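Local coordinates for arginase (Thermus thermophilus, PDB 2EF5), which probably hydrolyses L-arginine to L-ornithine and urea, using two manganese ions per subunit, at residues E202-L207 / M246-E251; Q256-V261 / G279-L284; V214-D219 / E275-L280; M137-L142 / K160-V165; A29-Q34 / F88-G93. One frame throughout, in Å; residues are numbered along the deposited sequence.

Contact 1 (E202-L207 / M246-E251); sequences EVLKHL and MEILAE. With GAI (guanidine), chain I.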
# COMPACT_ATOMS: atom_id res chain seq x y z
N GLU A 202 -4.45 4.04 24.57
CA GLU A 202 -4.55 5.04 23.51
C GLU A 202 -5.76 5.96 23.69
O GLU A 202 -5.71 7.14 23.36
CB GLU A 202 -4.59 4.35 22.15
CG GLU A 202 -3.23 3.89 21.67
CD GLU A 202 -3.26 3.24 20.30
OE1 GLU A 202 -4.19 3.54 19.52
OE2 GLU A 202 -2.36 2.43 20.00
N VAL A 203 -6.85 5.40 24.20
CA VAL A 203 -8.05 6.20 24.44
C VAL A 203 -7.73 7.28 25.48
O VAL A 203 -8.02 8.46 25.28
CB VAL A 203 -9.22 5.31 24.97
CG1 VAL A 203 -10.33 6.17 25.55
CG2 VAL A 203 -9.78 4.45 23.85
N LEU A 204 -7.12 6.87 26.59
CA LEU A 204 -6.78 7.80 27.65
C LEU A 204 -5.80 8.88 27.19
O LEU A 204 -5.88 10.03 27.64
CB LEU A 204 -6.18 7.05 28.84
CG LEU A 204 -7.15 6.15 29.61
CD1 LEU A 204 -6.39 5.38 30.67
CD2 LEU A 204 -8.25 6.99 30.23
N LYS A 205 -4.89 8.51 26.29
CA LYS A 205 -3.89 9.44 25.77
C LYS A 205 -4.57 10.44 24.85
O LYS A 205 -4.37 11.66 24.97
CB LYS A 205 -2.82 8.68 24.98
CG LYS A 205 -1.64 9.53 24.51
CD LYS A 205 -0.72 9.92 25.66
CE LYS A 205 0.58 10.56 25.16
NZ LYS A 205 1.57 10.75 26.27
N HIS A 206 -5.39 9.92 23.95
CA HIS A 206 -6.12 10.75 22.99
C HIS A 206 -7.01 11.76 23.70
O HIS A 206 -7.24 12.86 23.18
CB HIS A 206 -6.98 9.87 22.09
CG HIS A 206 -7.60 10.60 20.95
ND1 HIS A 206 -6.87 11.08 19.88
CD2 HIS A 206 -8.89 10.95 20.71
CE1 HIS A 206 -7.68 11.69 19.03
NE2 HIS A 206 -8.91 11.63 19.52
N LEU A 207 -7.49 11.40 24.89
CA LEU A 207 -8.37 12.28 25.66
C LEU A 207 -7.70 12.74 26.95
O LEU A 207 -8.37 13.05 27.94
CB LEU A 207 -9.67 11.54 26.00
CG LEU A 207 -10.45 10.90 24.85
CD1 LEU A 207 -11.66 10.15 25.39
CD2 LEU A 207 -10.89 11.99 23.88
N MET A 246 -12.97 -1.39 31.19
CA MET A 246 -13.53 -0.64 32.30
C MET A 246 -12.50 -0.40 33.40
O MET A 246 -12.42 0.70 33.94
CB MET A 246 -14.74 -1.37 32.89
CG MET A 246 -15.93 -1.51 31.96
SD MET A 246 -16.64 0.05 31.37
CE MET A 246 -16.02 0.10 29.70
N GLU A 247 -11.71 -1.43 33.72
CA GLU A 247 -10.71 -1.30 34.78
C GLU A 247 -9.61 -0.30 34.43
O GLU A 247 -9.15 0.45 35.30
CB GLU A 247 -10.09 -2.67 35.09
CG GLU A 247 -11.11 -3.74 35.49
CD GLU A 247 -10.50 -5.14 35.55
OE1 GLU A 247 -9.64 -5.44 34.71
OE2 GLU A 247 -10.89 -5.93 36.42
N ILE A 248 -9.17 -0.29 33.18
CA ILE A 248 -8.12 0.64 32.79
C ILE A 248 -8.66 2.07 32.78
O ILE A 248 -7.96 3.00 33.16
CB ILE A 248 -7.52 0.25 31.42
CG1 ILE A 248 -6.80 -1.11 31.54
CG2 ILE A 248 -6.53 1.31 30.97
CD1 ILE A 248 -6.18 -1.63 30.24
N LEU A 249 -9.90 2.25 32.36
CA LEU A 249 -10.49 3.58 32.36
C LEU A 249 -10.65 4.02 33.82
O LEU A 249 -10.42 5.18 34.16
CB LEU A 249 -11.86 3.59 31.65
CG LEU A 249 -11.82 3.33 30.14
CD1 LEU A 249 -13.25 3.30 29.59
CD2 LEU A 249 -11.00 4.39 29.44
N ALA A 250 -11.03 3.07 34.69
CA ALA A 250 -11.20 3.38 36.10
C ALA A 250 -9.89 3.85 36.72
O ALA A 250 -9.87 4.82 37.48
CB ALA A 250 -11.71 2.14 36.84
N GLU A 251 -8.79 3.17 36.39
CA GLU A 251 -7.46 3.52 36.92
C GLU A 251 -7.06 4.97 36.65
O GLU A 251 -6.36 5.58 37.45
CB GLU A 251 -6.37 2.61 36.33
CG GLU A 251 -6.42 1.14 36.75
CD GLU A 251 -5.27 0.31 36.16
OE1 GLU A 251 -4.72 0.69 35.11
OE2 GLU A 251 -4.94 -0.74 36.75
C GAI I . -10.66 -8.83 34.19
N1 GAI I . -9.83 -7.92 33.65
N2 GAI I . -10.82 -10.01 33.59
N3 GAI I . -11.32 -8.56 35.32
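The helical segments carrying Leu204 and Leu249 run in roughly the same direction, with axes 10.6 Å apart at closest approach and a crossing angle of -35°. They belong to helices 196-206 and 239-252, neighbours on one face of the parallel sheet in this α/β arginase fold. The interface is small, and its side-chain contacts are apolar. Leu204 does most of the touching, with both of its methyls. Its CD2 meets Leu249 CD2 at 3.9 Å, the two side chains passing at a slant. Its CD1 lies 3.8 Å from Ile248 O and close to Ile248 CG2. Val203 CG1 is looser, 4.3 Å from Leu249 CD2, and Val203 also packs on Val163 and Val165 of strand 162-167. Leu249 also touches Val214 of strand 212-217, so both helices rest on the sheet. On another side of helix 239-252, Glu247 grips a bound guanidine. The chain is extended beyond CG (chi2 170°), which carries the carboxylate out to the ligand. Arg240, His243, Leu244 and Ile289 also line this pocket, which is not the manganese site. A glutamine in place of Glu247 would probably cost the guanidine the negative charge that faces it and one of its two acceptors. The grip is two-pronged: guanidine N1 donates to Glu247 OE1 at 2.7 Å, and guanidine N3 to Glu247 OE2 at 2.9 Å with an almost straight N-H...O angle of 173°.

Contact 2 (Q256-V261 / G279-L284); sequences QSLDLV and GLALSL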
# COMPACT_ATOMS: atom_id res chain seq x y z
N GLN A 256 -16.14 10.44 34.95
CA GLN A 256 -17.08 11.22 35.75
C GLN A 256 -18.57 10.89 35.57
O GLN A 256 -19.40 11.32 36.37
CB GLN A 256 -16.91 12.71 35.43
CG GLN A 256 -17.14 13.02 33.96
CD GLN A 256 -17.90 14.32 33.73
OE1 GLN A 256 -17.44 15.39 34.10
NE2 GLN A 256 -19.09 14.21 33.13
N SER A 257 -18.91 10.15 34.52
CA SER A 257 -20.31 9.80 34.29
C SER A 257 -20.45 8.56 33.41
O SER A 257 -19.55 8.24 32.63
CB SER A 257 -21.04 11.00 33.65
OG SER A 257 -20.33 11.49 32.53
N LEU A 258 -21.58 7.90 33.50
CA LEU A 258 -21.79 6.66 32.75
C LEU A 258 -23.21 6.39 32.29
O LEU A 258 -24.16 6.64 33.04
CB LEU A 258 -21.33 5.48 33.64
CG LEU A 258 -21.74 4.06 33.23
CD1 LEU A 258 -20.89 3.62 32.05
CD2 LEU A 258 -21.54 3.10 34.39
N ASP A 259 -23.36 5.89 31.07
CA ASP A 259 -24.68 5.50 30.56
C ASP A 259 -24.63 3.98 30.38
O ASP A 259 -23.63 3.45 29.89
CB ASP A 259 -25.01 6.07 29.17
CG ASP A 259 -24.87 7.58 29.09
OD1 ASP A 259 -25.21 8.28 30.06
OD2 ASP A 259 -24.44 8.05 28.03
N LEU A 260 -25.70 3.30 30.77
CA LEU A 260 -25.82 1.85 30.60
C LEU A 260 -27.09 1.75 29.76
O LEU A 260 -28.19 1.84 30.29
CB LEU A 260 -26.01 1.15 31.94
CG LEU A 260 -24.85 1.24 32.93
CD1 LEU A 260 -25.24 0.52 34.22
CD2 LEU A 260 -23.60 0.60 32.33
N VAL A 261 -26.93 1.59 28.45
CA VAL A 261 -28.07 1.59 27.55
C VAL A 261 -28.33 0.34 26.71
O VAL A 261 -27.53 -0.58 26.66
CB VAL A 261 -27.97 2.78 26.56
CG1 VAL A 261 -27.83 4.10 27.33
CG2 VAL A 261 -26.77 2.58 25.64
N GLY A 279 -22.14 -5.44 36.20
CA GLY A 279 -20.80 -5.82 36.57
C GLY A 279 -19.78 -4.88 35.96
O GLY A 279 -18.79 -4.52 36.60
N LEU A 280 -20.02 -4.48 34.71
CA LEU A 280 -19.10 -3.57 34.04
C LEU A 280 -19.11 -2.21 34.71
O LEU A 280 -18.07 -1.57 34.82
CB LEU A 280 -19.46 -3.45 32.55
CG LEU A 280 -19.17 -4.73 31.75
CD1 LEU A 280 -19.74 -4.62 30.34
CD2 LEU A 280 -17.67 -4.96 31.71
N ALA A 281 -20.27 -1.76 35.18
CA ALA A 281 -20.34 -0.47 35.87
C ALA A 281 -19.48 -0.54 37.14
O ALA A 281 -18.77 0.41 37.46
CB ALA A 281 -21.78 -0.13 36.24
N LEU A 282 -19.55 -1.66 37.85
CA LEU A 282 -18.78 -1.81 39.08
C LEU A 282 -17.29 -1.70 38.79
O LEU A 282 -16.55 -1.02 39.51
CB LEU A 282 -19.11 -3.15 39.74
CG LEU A 282 -20.58 -3.38 40.12
CD1 LEU A 282 -20.72 -4.78 40.73
CD2 LEU A 282 -21.06 -2.30 41.11
N SER A 283 -16.83 -2.35 37.72
CA SER A 283 -15.42 -2.27 37.36
C SER A 283 -15.05 -0.85 36.99
O SER A 283 -13.96 -0.37 37.34
CB SER A 283 -15.10 -3.20 36.19
OG SER A 283 -15.27 -4.55 36.54
N LEU A 284 -15.93 -0.16 36.27
CA LEU A 284 -15.64 1.21 35.88
C LEU A 284 -15.54 2.11 37.10
O LEU A 284 -14.79 3.09 37.09
CB LEU A 284 -16.73 1.74 34.94
CG LEU A 284 -16.47 3.13 34.37
CD1 LEU A 284 -15.25 3.10 33.48
CD2 LEU A 284 -17.68 3.60 33.57
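Asp259 OD2 is held by two hydroxyls, Ser215 OG on the neighbouring strand and Ser99 OG, while Asp259 OD1 bonds Ser102 OG. This polar cluster sits on one face of strand 255-261. Leu258 and Leu260, on the other face, meet the helix that follows in the chain. Strand 256-261 and helix 279-284 run nearly antiparallel, at 169°, with axes 10.2 Å apart. They form a β-α unit, in which the chain leaves the sheet and returns along it as a helix. Leu258 is the main contact from the strand. Its CG is anti to the backbone N (chi1 166°), which turns both methyls to the helix. CD1 of Leu258 meets Leu284 CD2 at 3.6 Å, and CD2 of Leu258 rests on Ala281 CB at 3.7 Å. Leu284 CD2 also lies 4.0 Å from Leu258 CD2, so this one methyl touches both branches of the fork. Ala281 CB is shared as well, since Leu260 CD1 approaches it at 4.1 Å. Ala281 CA is the nearest to Leu258 CA, at 7.9 Å, consistent with its small side chain. Farther round the helix, Ser283 OG bonds His243 ND1, a residue of the pocket that holds Glu247 and a guanidine. The strand therefore divides its chemistry by face: aliphatic carbons pack against the helix, and the buried Asp259 carboxylate is satisfied by hydroxyls on the other side.

Contact 3 (V214-D219 / E275-L280); sequences VSLDAD and EMLVGL. With MN (manganese (II) ion), chain G; MN (manganese (II) ion), chain H.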
# COMPACT_ATOMS: atom_id res chain seq x y z
N VAL A 214 -18.43 7.86 29.93
CA VAL A 214 -18.45 6.58 29.25
C VAL A 214 -19.89 6.19 28.91
O VAL A 214 -20.74 6.13 29.78
CB VAL A 214 -17.83 5.47 30.13
CG1 VAL A 214 -17.97 4.11 29.44
CG2 VAL A 214 -16.36 5.79 30.40
N SER A 215 -20.15 5.93 27.64
CA SER A 215 -21.49 5.54 27.22
C SER A 215 -21.39 4.09 26.77
O SER A 215 -20.81 3.79 25.72
CB SER A 215 -21.97 6.44 26.08
OG SER A 215 -23.37 6.31 25.92
N LEU A 216 -21.96 3.19 27.56
CA LEU A 216 -21.89 1.77 27.27
C LEU A 216 -23.17 1.16 26.71
O LEU A 216 -24.19 1.07 27.40
CB LEU A 216 -21.45 1.02 28.54
CG LEU A 216 -21.33 -0.51 28.52
CD1 LEU A 216 -20.31 -0.96 27.47
CD2 LEU A 216 -20.91 -0.99 29.92
N ASP A 217 -23.12 0.77 25.44
CA ASP A 217 -24.25 0.13 24.78
C ASP A 217 -24.03 -1.36 24.96
O ASP A 217 -22.97 -1.89 24.61
CB ASP A 217 -24.26 0.48 23.28
CG ASP A 217 -25.51 -0.01 22.59
OD1 ASP A 217 -25.91 -1.17 22.83
OD2 ASP A 217 -26.09 0.75 21.79
N ALA A 218 -25.03 -2.05 25.50
CA ALA A 218 -24.94 -3.48 25.75
C ALA A 218 -24.56 -4.28 24.51
O ALA A 218 -23.94 -5.33 24.63
CB ALA A 218 -26.26 -4.00 26.31
N ASP A 219 -24.93 -3.79 23.33
CA ASP A 219 -24.63 -4.53 22.12
C ASP A 219 -23.17 -4.59 21.72
O ASP A 219 -22.84 -5.21 20.72
CB ASP A 219 -25.48 -4.03 20.94
CG ASP A 219 -25.02 -2.68 20.41
OD1 ASP A 219 -23.94 -2.19 20.78
OD2 ASP A 219 -25.76 -2.12 19.59
N GLU A 275 -27.21 -8.05 33.96
CA GLU A 275 -26.24 -8.40 34.99
C GLU A 275 -24.83 -8.12 34.46
O GLU A 275 -23.96 -7.70 35.22
CB GLU A 275 -26.37 -9.88 35.39
CG GLU A 275 -27.78 -10.23 35.89
CD GLU A 275 -27.96 -11.69 36.24
OE1 GLU A 275 -27.23 -12.55 35.68
OE2 GLU A 275 -28.84 -12.00 37.08
N MET A 276 -24.63 -8.34 33.17
CA MET A 276 -23.34 -8.07 32.54
C MET A 276 -22.98 -6.60 32.69
O MET A 276 -21.89 -6.26 33.14
CB MET A 276 -23.38 -8.39 31.04
CG MET A 276 -23.24 -9.86 30.66
SD MET A 276 -21.55 -10.47 30.82
CE MET A 276 -20.59 -9.03 30.29
N LEU A 277 -23.90 -5.73 32.29
CA LEU A 277 -23.65 -4.29 32.37
C LEU A 277 -23.49 -3.79 33.79
O LEU A 277 -22.73 -2.86 34.03
CB LEU A 277 -24.76 -3.51 31.66
CG LEU A 277 -24.42 -3.10 30.22
CD1 LEU A 277 -24.15 -4.32 29.37
CD2 LEU A 277 -25.57 -2.29 29.63
N VAL A 278 -24.21 -4.37 34.73
CA VAL A 278 -24.05 -3.92 36.11
C VAL A 278 -22.61 -4.24 36.54
O VAL A 278 -21.94 -3.41 37.15
CB VAL A 278 -25.04 -4.61 37.06
CG1 VAL A 278 -24.64 -4.34 38.50
CG2 VAL A 278 -26.45 -4.08 36.81
N GLY A 279 -22.14 -5.44 36.20
CA GLY A 279 -20.80 -5.82 36.57
C GLY A 279 -19.78 -4.88 35.96
O GLY A 279 -18.79 -4.52 36.60
N LEU A 280 -20.02 -4.48 34.71
CA LEU A 280 -19.10 -3.57 34.04
C LEU A 280 -19.11 -2.21 34.71
O LEU A 280 -18.07 -1.57 34.82
CB LEU A 280 -19.46 -3.45 32.55
CG LEU A 280 -19.17 -4.73 31.75
CD1 LEU A 280 -19.74 -4.62 30.34
CD2 LEU A 280 -17.67 -4.96 31.71
MN MN G . -25.57 0.08 19.45
MN MN H . -25.74 2.82 20.53
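The dinuclear manganese site lies at the end of strand 212-217, and Leu216 and Ala218 pack against Leu277 and Leu280 of helix 272-284. Asp217 OD2 bridges the two metals, 2.5 Å from the one it shares with Asp219. Asp219 OD2 binds that ion at 2.2 Å. Asp118 serves both sites, His120 the ion held by Asp219, and His96 and Asp122 the other. An Asx turn links the two aspartates: Asp219 N donates to Asp217 OD1 at 2.8 Å, on the anti side and 23° out of the carboxylate plane. Asp217 and Asp219 leave the backbone away from the helix. Ala218, between them, is touched by the fork of Leu277, with CD1 3.7 Å and CD2 3.8 Å from Ala218 CB. Leu216 has its CG anti to the backbone N (chi1 178°) and sends CD2 to the helix. There it crosses Leu280 at about a right angle, 3.8 Å from Leu280 CD1. Putting an alanine at Leu277 would probably open a gap beside Ala218 CB and leave the metal-binding turn less firmly backed. Two aspartates in a DxD pattern, at the C-terminal end of a parallel strand, are typical of the arginase metal site.

Contact 4 (M137-L142 / K160-V165); sequences MPLAVL and KDVVLV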
# COMPACT_ATOMS: atom_id res chain seq x y z
N MET A 137 -28.49 8.35 15.86
CA MET A 137 -27.86 9.64 15.60
C MET A 137 -27.36 10.42 16.83
O MET A 137 -26.78 11.50 16.68
CB MET A 137 -28.84 10.57 14.86
CG MET A 137 -29.89 9.87 14.00
SD MET A 137 -31.10 11.05 13.33
CE MET A 137 -31.45 10.30 11.75
N PRO A 138 -27.55 9.90 18.06
CA PRO A 138 -27.09 10.66 19.23
C PRO A 138 -25.66 11.17 19.28
O PRO A 138 -25.43 12.30 19.70
CB PRO A 138 -27.42 9.73 20.40
CG PRO A 138 -27.24 8.38 19.81
CD PRO A 138 -27.92 8.53 18.46
N LEU A 139 -24.70 10.35 18.88
CA LEU A 139 -23.31 10.78 18.93
C LEU A 139 -23.06 11.89 17.92
O LEU A 139 -22.28 12.80 18.17
CB LEU A 139 -22.35 9.61 18.67
CG LEU A 139 -20.86 9.91 18.87
CD1 LEU A 139 -20.63 10.55 20.23
CD2 LEU A 139 -20.05 8.62 18.76
N ALA A 140 -23.72 11.82 16.77
CA ALA A 140 -23.57 12.85 15.75
C ALA A 140 -24.11 14.14 16.36
O ALA A 140 -23.42 15.16 16.39
CB ALA A 140 -24.36 12.49 14.50
N VAL A 141 -25.34 14.09 16.86
CA VAL A 141 -25.97 15.25 17.48
C VAL A 141 -25.05 15.86 18.54
O VAL A 141 -24.79 17.07 18.52
CB VAL A 141 -27.31 14.86 18.15
CG1 VAL A 141 -27.86 16.03 18.95
CG2 VAL A 141 -28.31 14.44 17.09
N LEU A 142 -24.57 15.04 19.46
CA LEU A 142 -23.68 15.52 20.51
C LEU A 142 -22.47 16.21 19.90
O LEU A 142 -21.91 17.13 20.50
CB LEU A 142 -23.22 14.37 21.40
CG LEU A 142 -24.26 13.82 22.38
CD1 LEU A 142 -23.78 12.49 22.94
CD2 LEU A 142 -24.48 14.83 23.51
N LYS A 160 -13.24 15.72 18.12
CA LYS A 160 -11.88 15.31 18.44
C LYS A 160 -11.73 14.79 19.86
O LYS A 160 -10.68 14.23 20.20
CB LYS A 160 -10.91 16.46 18.17
CG LYS A 160 -10.86 16.86 16.70
CD LYS A 160 -9.77 17.90 16.41
CE LYS A 160 -9.66 18.17 14.92
NZ LYS A 160 -8.57 19.13 14.60
N ASP A 161 -12.75 14.98 20.69
CA ASP A 161 -12.70 14.50 22.06
C ASP A 161 -13.62 13.28 22.20
O ASP A 161 -14.09 12.96 23.29
CB ASP A 161 -13.14 15.59 23.04
CG ASP A 161 -12.23 16.81 23.00
OD1 ASP A 161 -11.00 16.62 22.90
OD2 ASP A 161 -12.74 17.95 23.09
N VAL A 162 -13.85 12.61 21.07
CA VAL A 162 -14.70 11.42 21.04
C VAL A 162 -13.90 10.21 20.55
O VAL A 162 -13.10 10.31 19.64
CB VAL A 162 -15.91 11.60 20.09
CG1 VAL A 162 -16.68 10.27 19.95
CG2 VAL A 162 -16.84 12.69 20.63
N VAL A 163 -14.13 9.06 21.19
CA VAL A 163 -13.46 7.83 20.79
C VAL A 163 -14.50 6.72 20.81
O VAL A 163 -15.21 6.56 21.80
CB VAL A 163 -12.29 7.44 21.74
CG1 VAL A 163 -11.64 6.16 21.26
CG2 VAL A 163 -11.24 8.55 21.80
N LEU A 164 -14.60 5.99 19.70
CA LEU A 164 -15.53 4.88 19.57
C LEU A 164 -14.72 3.60 19.77
O LEU A 164 -13.63 3.46 19.21
CB LEU A 164 -16.16 4.87 18.18
CG LEU A 164 -17.33 5.83 17.92
CD1 LEU A 164 -17.57 5.99 16.42
CD2 LEU A 164 -18.57 5.28 18.61
N VAL A 165 -15.26 2.66 20.54
CA VAL A 165 -14.58 1.39 20.79
C VAL A 165 -15.52 0.22 20.62
O VAL A 165 -16.61 0.20 21.20
CB VAL A 165 -13.99 1.35 22.24
CG1 VAL A 165 -13.22 0.04 22.45
CG2 VAL A 165 -13.09 2.55 22.49
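Leu139, Val162 and Leu164 make this contact, and Leu139 gives by far the most surface to it. It projects from the first turn of helix 138-142 towards the sheet. Its CG is anti to the backbone N (chi1 -173°), which sends both methyls at the strand. Leu139 CD2 meets Leu164 CD2 at 3.7 Å, tip to tip. The same CD2 lies 3.9 Å from Val162 CG1. The other branch shares this valine methyl, with Leu139 CD1 4.0 Å from Val162 CG1. Val162 points toward the helix. Leu164 does not, but its CD2 swings round to meet the leucine. Strand 162-167 belongs to the parallel sheet of the α/β arginase fold, with helices on both faces. Residues 162 and 164 face helix 138-142. Val163 and Val165 face the other way and touch Val203 of helix 196-206. The backbones stay well apart, Leu139 CA being 8.9 Å from Val162 CA, so the side chains alone span the gap. Trp116 of the adjacent strand 113-117 touches Leu139 and Leu164, and Pro138 and Leu142 as well. The manganese site is close by: the side chain of Leu139 comes within about 4 Å of that of Asp122, and the side chain of Leu164 within about 5 Å of that of Asp118. Next to Val162, Asp161 OD1 forms a salt bridge with Arg111 NH2.

Contact 5 (A29-Q34 / F88-G93); sequences ARLLEQ and FPIVLG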
# COMPACT_ATOMS: atom_id res chain seq x y z
N ALA A 29 -30.97 -6.18 38.56
CA ALA A 29 -29.67 -6.84 38.59
C ALA A 29 -28.87 -6.33 39.81
O ALA A 29 -27.67 -6.58 39.93
CB ALA A 29 -28.91 -6.57 37.31
N ARG A 30 -29.55 -5.61 40.70
CA ARG A 30 -28.96 -5.07 41.92
C ARG A 30 -27.78 -4.12 41.72
O ARG A 30 -26.80 -4.16 42.45
CB ARG A 30 -28.56 -6.22 42.85
CG ARG A 30 -29.69 -7.20 43.11
CD ARG A 30 -29.28 -8.32 44.06
NE ARG A 30 -28.97 -7.81 45.39
CZ ARG A 30 -27.75 -7.73 45.90
NH1 ARG A 30 -26.69 -8.12 45.19
NH2 ARG A 30 -27.57 -7.24 47.12
N LEU A 31 -27.88 -3.26 40.72
CA LEU A 31 -26.82 -2.29 40.45
C LEU A 31 -26.57 -1.45 41.70
O LEU A 31 -25.43 -1.22 42.10
CB LEU A 31 -27.25 -1.36 39.31
CG LEU A 31 -26.49 -0.03 39.20
CD1 LEU A 31 -25.04 -0.29 38.82
CD2 LEU A 31 -27.18 0.87 38.17
N LEU A 32 -27.66 -1.01 42.30
CA LEU A 32 -27.62 -0.16 43.47
C LEU A 32 -27.02 -0.82 44.72
O LEU A 32 -26.13 -0.27 45.36
CB LEU A 32 -29.03 0.31 43.74
CG LEU A 32 -29.15 1.73 44.27
CD1 LEU A 32 -30.44 2.35 43.74
CD2 LEU A 32 -29.11 1.71 45.79
N GLU A 33 -27.51 -2.00 45.06
CA GLU A 33 -27.00 -2.71 46.22
C GLU A 33 -25.50 -2.99 46.07
O GLU A 33 -24.73 -2.84 47.02
CB GLU A 33 -27.75 -4.04 46.41
CG GLU A 33 -29.25 -3.92 46.68
CD GLU A 33 -30.04 -3.27 45.55
OE1 GLU A 33 -29.58 -3.27 44.39
OE2 GLU A 33 -31.15 -2.77 45.82
N GLN A 34 -25.08 -3.38 44.87
CA GLN A 34 -23.68 -3.68 44.63
C GLN A 34 -22.80 -2.43 44.65
O GLN A 34 -21.63 -2.50 45.02
CB GLN A 34 -23.50 -4.46 43.33
CG GLN A 34 -24.25 -5.79 43.32
CD GLN A 34 -23.94 -6.63 42.10
OE1 GLN A 34 -22.86 -7.20 41.98
NE2 GLN A 34 -24.90 -6.72 41.19
N PHE A 88 -21.48 11.29 41.03
CA PHE A 88 -21.31 10.53 39.80
C PHE A 88 -22.66 10.03 39.29
O PHE A 88 -23.35 9.26 39.97
CB PHE A 88 -20.38 9.33 40.06
CG PHE A 88 -19.94 8.61 38.82
CD1 PHE A 88 -18.64 8.74 38.36
CD2 PHE A 88 -20.82 7.78 38.14
CE1 PHE A 88 -18.22 8.04 37.22
CE2 PHE A 88 -20.41 7.08 37.00
CZ PHE A 88 -19.11 7.20 36.54
N PRO A 89 -23.07 10.46 38.08
CA PRO A 89 -24.35 10.03 37.54
C PRO A 89 -24.27 8.81 36.62
O PRO A 89 -23.42 8.73 35.74
CB PRO A 89 -24.82 11.25 36.77
CG PRO A 89 -23.55 11.72 36.15
CD PRO A 89 -22.54 11.61 37.32
N ILE A 90 -25.19 7.87 36.85
CA ILE A 90 -25.29 6.67 36.02
C ILE A 90 -26.70 6.69 35.46
O ILE A 90 -27.68 6.66 36.22
CB ILE A 90 -25.12 5.38 36.83
CG1 ILE A 90 -23.73 5.31 37.45
CG2 ILE A 90 -25.36 4.17 35.91
CD1 ILE A 90 -23.51 4.07 38.31
N VAL A 91 -26.80 6.76 34.15
CA VAL A 91 -28.10 6.80 33.50
C VAL A 91 -28.43 5.43 32.90
O VAL A 91 -27.68 4.91 32.09
CB VAL A 91 -28.12 7.87 32.39
CG1 VAL A 91 -29.52 7.97 31.79
CG2 VAL A 91 -27.67 9.21 32.97
N LEU A 92 -29.55 4.87 33.33
CA LEU A 92 -30.01 3.57 32.87
C LEU A 92 -30.95 3.83 31.73
O LEU A 92 -31.89 4.61 31.85
CB LEU A 92 -30.78 2.84 33.97
CG LEU A 92 -30.12 2.85 35.35
CD1 LEU A 92 -31.00 2.08 36.32
CD2 LEU A 92 -28.73 2.23 35.27
N GLY A 93 -30.74 3.17 30.61
CA GLY A 93 -31.64 3.48 29.54
C GLY A 93 -32.27 2.41 28.71
O GLY A 93 -32.13 1.20 28.93
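Leu31 overlaps Leu92 tip to tip, its CD2 3.6 Å from Leu92 CD2. The same methyl of Leu31 brushes Ile90 CG2 at 4.4 Å. One leucine of the helix thus spans two residues of the strand that face the same way. Its CG is anti to the backbone N (chi1 160°), which extends the side chain towards the sheet. Leu92 meets it from the strand, with CG anti to its own carbonyl carbon. The backbones are far apart, Leu31 CA being 10.1 Å from Leu92 CA, and the contact is light and purely apolar. Ala29 and Arg30 separate helix 22-28 from helix 31-37, and Arg30, at the N-cap, has left-handed phi and psi of 59° and 41°. Gln34 folds back over this join, where its NE2 makes weak hydrogen bonds to Ala29 O and Arg30 O. Beside the contact, Ile90 CG1 lies at the edge of the Phe88 ring, in its plane. Strand 87-93 runs between strands 2-8 and 255-261. Ile90 touches Val3, and Leu92 touches Val5, on the first of these. Helix 31-37 lies over this part of the sheet next to helix 272-284, whose Val278 packs against Ala29, Leu31 and Gln34.

Overall arrangement
All five contacts belong to one parallel eight-stranded sheet with its helices. Along the chain, contact 5 closes first, then contact 4; contacts 1 and 3 interleave, and contact 2 ends on the same helix as contact 3. Contacts 2 and 3 share helix 272-284 and adjacent strands, with centres 6 Å apart. From centre to centre, contact 5, on the next strand, 87-93, lies about 8 Å from contact 2; contact 1, joining two helices on this same face, about 14 Å from contact 2; and contact 4, on the opposite face, about 23 Å from contact 5. The helix layers thus enclose the sheet, and contacts 3 and 4 lie nearest the manganese pair at the C-terminal ends of the strands.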